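Local coordinates for tyrosine-protein phosphatase non-receptor type 18 (Homo sapiens, PDB 2OC3) that hydrolyses phosphotyrosine in proteins through its catalytic domain, differentially dephosphorylating autophosphorylated tyrosine kinases that are known to be overexpressed in tumour tissue, at residues L180-Q185 and R189-L194; D247-L252 and F262-V267. One frame throughout, in Å; residues are numbered along the deposited sequence.

Interaction 1 (L180-Q185 and R189-L194); sequences LKVTFQ and RSVYQL
L180 and V191 form a hydrogen-bonded antiparallel pair, with reciprocal backbone bonds: L180 N to V191 O is 2.9 Å, and V191 N to L180 O is 3.0 Å. The start of the L180 side chain lies against the same V191 oxygen: its CG is anti to its own carbonyl carbon (chi1 -57°), and L180 CB approaches V191 O to 3.2 Å. Two residues on, V182 and R189 repeat this reciprocal pairing, closed by R189 N to V182 O at 2.8 Å. Between them lies the non-hydrogen-bonded pair K181 and S190, whose side chains occupy the other face; there a water joins S190 OG to L180 O, giving that carbonyl a second partner. On the face of L180, V182 and V191 the two valines meet diagonally, CG2 to CG2 at 3.8 Å, each using the methyl that lies beside its backbone N. R189 starts on this face but leads away to a salt bridge with E187 and a cation-pi contact with W124. The two strands make a beta hairpin inside the mixed sheet: 161-170 flanks 175-184, with L165 against L180 and F161 and I163 against V182, while 130-133 flanks 187-196, and helix 209-222 packs on Y192 and L194.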
loop_
_atom_site.group_PDB
_atom_site.type_symbol
_atom_site.label_atom_id
_atom_site.label_comp_id
_atom_site.label_asym_id
_atom_site.label_seq_id
_atom_site.Cartn_x
_atom_site.Cartn_y
_atom_site.Cartn_z
ATOM N N LEU A 180 -11.242 -13.591 4.814
ATOM C CA LEU A 180 -11.084 -13.609 6.237
ATOM C C LEU A 180 -12.377 -13.161 6.891
ATOM O O LEU A 180 -13.103 -12.334 6.336
ATOM C CB LEU A 180 -9.989 -12.618 6.658
ATOM C CG LEU A 180 -8.624 -12.833 6.038
ATOM C CD1 LEU A 180 -7.601 -11.740 6.508
ATOM C CD2 LEU A 180 -8.101 -14.221 6.422
ATOM N N LYS A 181 -12.619 -13.690 8.088
ATOM C CA LYS A 181 -13.668 -13.202 8.989
ATOM C C LYS A 181 -12.912 -12.567 10.134
ATOM O O LYS A 181 -12.073 -13.232 10.753
ATOM C CB LYS A 181 -14.579 -14.329 9.517
ATOM C CG LYS A 181 -15.528 -13.840 10.629
ATOM C CD LYS A 181 -16.655 -14.816 10.934
ATOM C CE LYS A 181 -16.101 -16.117 11.354
ATOM N NZ LYS A 181 -17.196 -17.020 11.908
ATOM N N VAL A 182 -13.188 -11.290 10.406
ATOM C CA VAL A 182 -12.503 -10.531 11.468
ATOM C C VAL A 182 -13.596 -10.169 12.487
ATOM O O VAL A 182 -14.609 -9.543 12.136
ATOM C CB VAL A 182 -11.850 -9.275 10.922
ATOM C CG1 VAL A 182 -11.194 -8.526 12.048
ATOM C CG2 VAL A 182 -10.883 -9.644 9.793
ATOM N N THR A 183 -13.407 -10.580 13.743
ATOM C CA THR A 183 -14.379 -10.381 14.811
ATOM C C THR A 183 -13.775 -9.507 15.893
ATOM O O THR A 183 -12.676 -9.800 16.386
ATOM C CB THR A 183 -14.908 -11.709 15.367
ATOM O OG1 THR A 183 -15.506 -12.429 14.273
ATOM C CG2 THR A 183 -15.926 -11.470 16.483
ATOM N N PHE A 184 -14.506 -8.469 16.254
ATOM C CA PHE A 184 -14.065 -7.485 17.279
ATOM C C PHE A 184 -15.322 -6.977 17.974
ATOM O O PHE A 184 -16.251 -6.499 17.296
ATOM C CB PHE A 184 -13.347 -6.332 16.567
ATOM C CG PHE A 184 -13.015 -5.143 17.456
ATOM C CD1 PHE A 184 -11.984 -5.236 18.366
ATOM C CD2 PHE A 184 -13.754 -3.977 17.399
ATOM C CE1 PHE A 184 -11.655 -4.149 19.172
ATOM C CE2 PHE A 184 -13.445 -2.888 18.212
ATOM C CZ PHE A 184 -12.386 -2.983 19.090
ATOM N N GLN A 185 -15.344 -7.014 19.315
ATOM C CA GLN A 185 -16.446 -6.397 20.102
ATOM C C GLN A 185 -17.817 -6.833 19.573
ATOM O O GLN A 185 -18.721 -6.023 19.383
ATOM C CB GLN A 185 -16.356 -4.869 20.124
ATOM C CG GLN A 185 -15.161 -4.378 20.908
ATOM C CD GLN A 185 -15.087 -2.870 21.082
ATOM O OE1 GLN A 185 -15.693 -2.090 20.331
ATOM N NE2 GLN A 185 -14.291 -2.449 22.062
ATOM N N ARG A 189 -16.811 -9.007 10.438
ATOM C CA ARG A 189 -16.711 -8.422 9.109
ATOM C C ARG A 189 -15.941 -9.343 8.194
ATOM O O ARG A 189 -15.026 -10.036 8.620
ATOM C CB ARG A 189 -15.958 -7.067 9.123
ATOM C CG ARG A 189 -16.664 -6.000 9.874
ATOM C CD ARG A 189 -15.898 -4.659 9.759
ATOM N NE ARG A 189 -16.493 -3.717 10.649
ATOM C CZ ARG A 189 -15.966 -2.552 10.950
ATOM N NH1 ARG A 189 -14.817 -2.185 10.364
ATOM N NH2 ARG A 189 -16.575 -1.774 11.837
ATOM N N SER A 190 -16.273 -9.282 6.902
ATOM C CA SER A 190 -15.453 -9.890 5.883
ATOM C C SER A 190 -14.350 -8.919 5.458
ATOM O O SER A 190 -14.607 -7.789 5.071
ATOM C CB SER A 190 -16.271 -10.263 4.652
ATOM O OG SER A 190 -17.203 -11.277 4.960
ATOM N N VAL A 191 -13.132 -9.449 5.430
ATOM C CA VAL A 191 -11.971 -8.704 4.908
ATOM C C VAL A 191 -11.268 -9.636 3.928
ATOM O O VAL A 191 -10.994 -10.801 4.250
ATOM C CB VAL A 191 -11.007 -8.253 6.002
ATOM C CG1 VAL A 191 -9.770 -7.569 5.388
ATOM C CG2 VAL A 191 -11.749 -7.272 6.964
ATOM N N TYR A 192 -11.065 -9.150 2.714
ATOM C CA TYR A 192 -10.301 -9.868 1.706
ATOM C C TYR A 192 -8.870 -9.416 1.710
ATOM O O TYR A 192 -8.630 -8.194 1.746
ATOM C CB TYR A 192 -10.914 -9.632 0.329
ATOM C CG TYR A 192 -12.297 -10.282 0.171
ATOM C CD1 TYR A 192 -12.393 -11.609 -0.204
ATOM C CD2 TYR A 192 -13.464 -9.597 0.419
ATOM C CE1 TYR A 192 -13.631 -12.251 -0.335
ATOM C CE2 TYR A 192 -14.745 -10.233 0.297
ATOM C CZ TYR A 192 -14.790 -11.561 -0.098
ATOM O OH TYR A 192 -16.022 -12.219 -0.233
ATOM N N GLN A 193 -7.945 -10.366 1.639
ATOM C CA GLN A 193 -6.508 -10.062 1.538
ATOM C C GLN A 193 -5.928 -10.674 0.288
ATOM O O GLN A 193 -6.059 -11.891 0.055
ATOM C CB GLN A 193 -5.771 -10.615 2.742
ATOM C CG GLN A 193 -4.260 -10.295 2.780
ATOM C CD GLN A 193 -3.397 -11.440 3.254
ATOM O OE1 GLN A 193 -3.830 -12.586 3.253
ATOM N NE2 GLN A 193 -2.182 -11.136 3.711
ATOM N N LEU A 194 -5.327 -9.833 -0.538
ATOM C CA LEU A 194 -4.638 -10.280 -1.702
ATOM C C LEU A 194 -3.160 -10.215 -1.427
ATOM O O LEU A 194 -2.704 -9.193 -0.939
ATOM C CB LEU A 194 -4.977 -9.422 -2.889
ATOM C CG LEU A 194 -6.377 -9.572 -3.489
ATOM C CD1 LEU A 194 -6.921 -8.260 -4.134
ATOM C CD2 LEU A 194 -6.390 -10.703 -4.482
HETATM O O HOH W 1 -15.743 -13.434 5.487
#

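Interaction 2 (D247-L252 and F262-V267); sequences DYVRQL and FSLFDV
Just ahead of Y248, whose ring packs on V267, D247 OD2 is gripped by two groups: R219 through a salt bridge and Y105 through its hydroxyl. This ties helix 238-254 to helix 209-222 and strand 103-108, while Y248, V249 and L252 face segment 262-267. V249 is the centre of the contact. Its CG2 comes to the edge of the F262 ring, 3.8 Å from CZ, and CG1 meets the same CZ at 3.9 Å; both methyls thus reach one ring atom, CG2 near the ring plane and CG1 farther off it on the same side. CG2 of V249 also touches L264 CD1 at 4.0 Å, the two side chains crossing at about a right angle. F262 reaches inward because its CG is anti to the backbone N (chi1 174°); one turn further along the helix, L252 CD1 lies 3.9 Å from the neighbouring ring atom, F262 CE1. At the other end V267 CG1 meets Y248 CD2 obliquely at 3.9 Å. S263 is the N-cap of helix 264-272, its OG accepting from D266 N at 3.0 Å. F15 meets the F262 ring edge-to-face, and F296 and Y289 of helix 282-296 touch V249 and L264. The contact is apolar packing of helix 238-254 against the start of helix 264-272 and the loop residue ahead of it, in the protein-tyrosine phosphatase fold; helix 238-254 begins at the end of the signature phosphate-binding loop C233-R239, which probably binds substrate, yet the contact lies away from that site.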
loop_
_atom_site.group_PDB
_atom_site.type_symbol
_atom_site.label_atom_id
_atom_site.label_comp_id
_atom_site.label_asym_id
_atom_site.label_seq_id
_atom_site.Cartn_x
_atom_site.Cartn_y
_atom_site.Cartn_z
ATOM N N ASP A 247 -3.199 1.551 -9.386
ATOM C CA ASP A 247 -4.628 1.661 -9.147
ATOM C C ASP A 247 -5.116 3.059 -9.432
ATOM O O ASP A 247 -6.202 3.214 -10.008
ATOM C CB ASP A 247 -5.010 1.331 -7.708
ATOM C CG ASP A 247 -6.494 1.459 -7.483
ATOM O OD1 ASP A 247 -7.215 0.520 -7.888
ATOM O OD2 ASP A 247 -6.936 2.462 -6.914
ATOM N N TYR A 248 -4.394 4.086 -8.975
ATOM C CA TYR A 248 -4.767 5.484 -9.257
ATOM C C TYR A 248 -4.928 5.712 -10.777
ATOM O O TYR A 248 -5.947 6.275 -11.252
ATOM C CB TYR A 248 -3.707 6.400 -8.654
ATOM C CG TYR A 248 -3.985 7.889 -8.745
ATOM C CD1 TYR A 248 -4.430 8.592 -7.630
ATOM C CD2 TYR A 248 -3.685 8.598 -9.905
ATOM C CE1 TYR A 248 -4.644 9.970 -7.691
ATOM C CE2 TYR A 248 -3.901 9.971 -9.970
ATOM C CZ TYR A 248 -4.388 10.629 -8.862
ATOM O OH TYR A 248 -4.591 12.004 -8.876
ATOM N N VAL A 249 -3.921 5.306 -11.545
ATOM C CA VAL A 249 -3.951 5.496 -13.000
ATOM C C VAL A 249 -5.082 4.677 -13.623
ATOM O O VAL A 249 -5.780 5.149 -14.546
ATOM C CB VAL A 249 -2.592 5.234 -13.641
ATOM C CG1 VAL A 249 -2.678 5.396 -15.183
ATOM C CG2 VAL A 249 -1.549 6.172 -13.041
ATOM N N ARG A 250 -5.319 3.477 -13.122
ATOM C CA ARG A 250 -6.403 2.662 -13.653
ATOM C C ARG A 250 -7.746 3.298 -13.356
ATOM O O ARG A 250 -8.648 3.219 -14.188
ATOM C CB ARG A 250 -6.340 1.263 -13.061
ATOM C CG ARG A 250 -7.345 0.288 -13.648
ATOM C CD ARG A 250 -7.022 -1.135 -13.267
ATOM N NE ARG A 250 -8.074 -2.035 -13.758
ATOM C CZ ARG A 250 -9.203 -2.280 -13.104
ATOM N NH1 ARG A 250 -9.474 -1.779 -11.918
ATOM N NH2 ARG A 250 -10.102 -3.106 -13.650
ATOM N N GLN A 251 -7.921 3.914 -12.200
ATOM C CA GLN A 251 -9.167 4.590 -11.893
ATOM C C GLN A 251 -9.369 5.773 -12.838
ATOM O O GLN A 251 -10.503 5.984 -13.314
ATOM C CB GLN A 251 -9.207 5.031 -10.455
ATOM C CG GLN A 251 -9.282 3.843 -9.487
ATOM C CD GLN A 251 -10.495 2.947 -9.740
ATOM O OE1 GLN A 251 -10.448 1.948 -10.480
ATOM N NE2 GLN A 251 -11.589 3.314 -9.104
ATOM N N LEU A 252 -8.321 6.525 -13.139
ATOM C CA LEU A 252 -8.438 7.608 -14.143
ATOM C C LEU A 252 -8.884 7.038 -15.479
ATOM O O LEU A 252 -9.761 7.582 -16.156
ATOM C CB LEU A 252 -7.118 8.354 -14.344
ATOM C CG LEU A 252 -6.620 9.226 -13.191
ATOM C CD1 LEU A 252 -5.251 9.845 -13.581
ATOM C CD2 LEU A 252 -7.667 10.274 -12.780
ATOM N N PHE A 262 -1.455 14.199 -19.398
ATOM C CA PHE A 262 -1.225 13.240 -18.313
ATOM C C PHE A 262 0.268 12.990 -18.117
ATOM O O PHE A 262 1.030 12.760 -19.077
ATOM C CB PHE A 262 -1.912 11.923 -18.607
ATOM C CG PHE A 262 -1.596 10.842 -17.595
ATOM C CD1 PHE A 262 -2.050 10.942 -16.288
ATOM C CD2 PHE A 262 -0.829 9.753 -17.948
ATOM C CE1 PHE A 262 -1.731 9.929 -15.344
ATOM C CE2 PHE A 262 -0.535 8.753 -17.021
ATOM C CZ PHE A 262 -0.994 8.870 -15.728
ATOM N N SER A 263 0.674 13.008 -16.850
ATOM C CA SER A 263 2.056 12.871 -16.472
ATOM C C SER A 263 2.147 11.828 -15.346
ATOM O O SER A 263 1.671 12.068 -14.239
ATOM C CB SER A 263 2.565 14.209 -15.944
ATOM O OG SER A 263 3.881 14.081 -15.417
ATOM N N LEU A 264 2.780 10.715 -15.657
ATOM C CA LEU A 264 3.051 9.679 -14.635
ATOM C C LEU A 264 4.075 10.220 -13.623
ATOM O O LEU A 264 4.003 9.923 -12.418
ATOM C CB LEU A 264 3.510 8.402 -15.318
ATOM C CG LEU A 264 3.597 7.113 -14.529
ATOM C CD1 LEU A 264 2.282 6.861 -13.802
ATOM C CD2 LEU A 264 3.898 5.977 -15.501
ATOM N N PHE A 265 4.976 11.083 -14.097
ATOM C CA PHE A 265 5.946 11.763 -13.245
ATOM C C PHE A 265 5.209 12.501 -12.130
ATOM O O PHE A 265 5.546 12.404 -10.943
ATOM C CB PHE A 265 6.815 12.700 -14.102
ATOM C CG PHE A 265 7.741 13.578 -13.316
ATOM C CD1 PHE A 265 9.087 13.238 -13.170
ATOM C CD2 PHE A 265 7.284 14.740 -12.743
ATOM C CE1 PHE A 265 9.932 14.059 -12.439
ATOM C CE2 PHE A 265 8.125 15.564 -12.015
ATOM C CZ PHE A 265 9.448 15.210 -11.871
ATOM N N ASP A 266 4.181 13.265 -12.500
ATOM C CA ASP A 266 3.480 14.094 -11.533
ATOM C C ASP A 266 2.730 13.234 -10.506
ATOM O O ASP A 266 2.648 13.601 -9.338
ATOM C CB ASP A 266 2.469 15.006 -12.241
ATOM C CG ASP A 266 3.127 16.116 -13.049
ATOM O OD1 ASP A 266 4.338 16.389 -12.874
ATOM O OD2 ASP A 266 2.406 16.740 -13.869
ATOM N N VAL A 267 2.205 12.094 -10.950
ATOM C CA VAL A 267 1.476 11.183 -10.039
ATOM C C VAL A 267 2.435 10.625 -8.987
ATOM O O VAL A 267 2.145 10.670 -7.795
ATOM C CB VAL A 267 0.782 10.026 -10.794
ATOM C CG1 VAL A 267 0.165 9.025 -9.809
ATOM C CG2 VAL A 267 -0.287 10.592 -11.780
#

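How the interactions relate
From the N terminus, interaction 1 comes first and closes a tight turn: only three residues separate 180-185 from 189-194, making a hairpin of strands 175-184 and 187-196. The chain then runs through helix 209-222, strand 229-232 and the C233-R239 loop into helix 238-254, where interaction 2 begins, closing a nine-residue connection before helix 264-272. The two contacts are in series and neither nest nor cross. Their centres lie about 30 Å apart, on opposite sides of the chain's centre, one within the sheet and the other between a helix and the start of the next one, with its leading loop. Helix 209-222 lies against both the hairpin and helix 238-254.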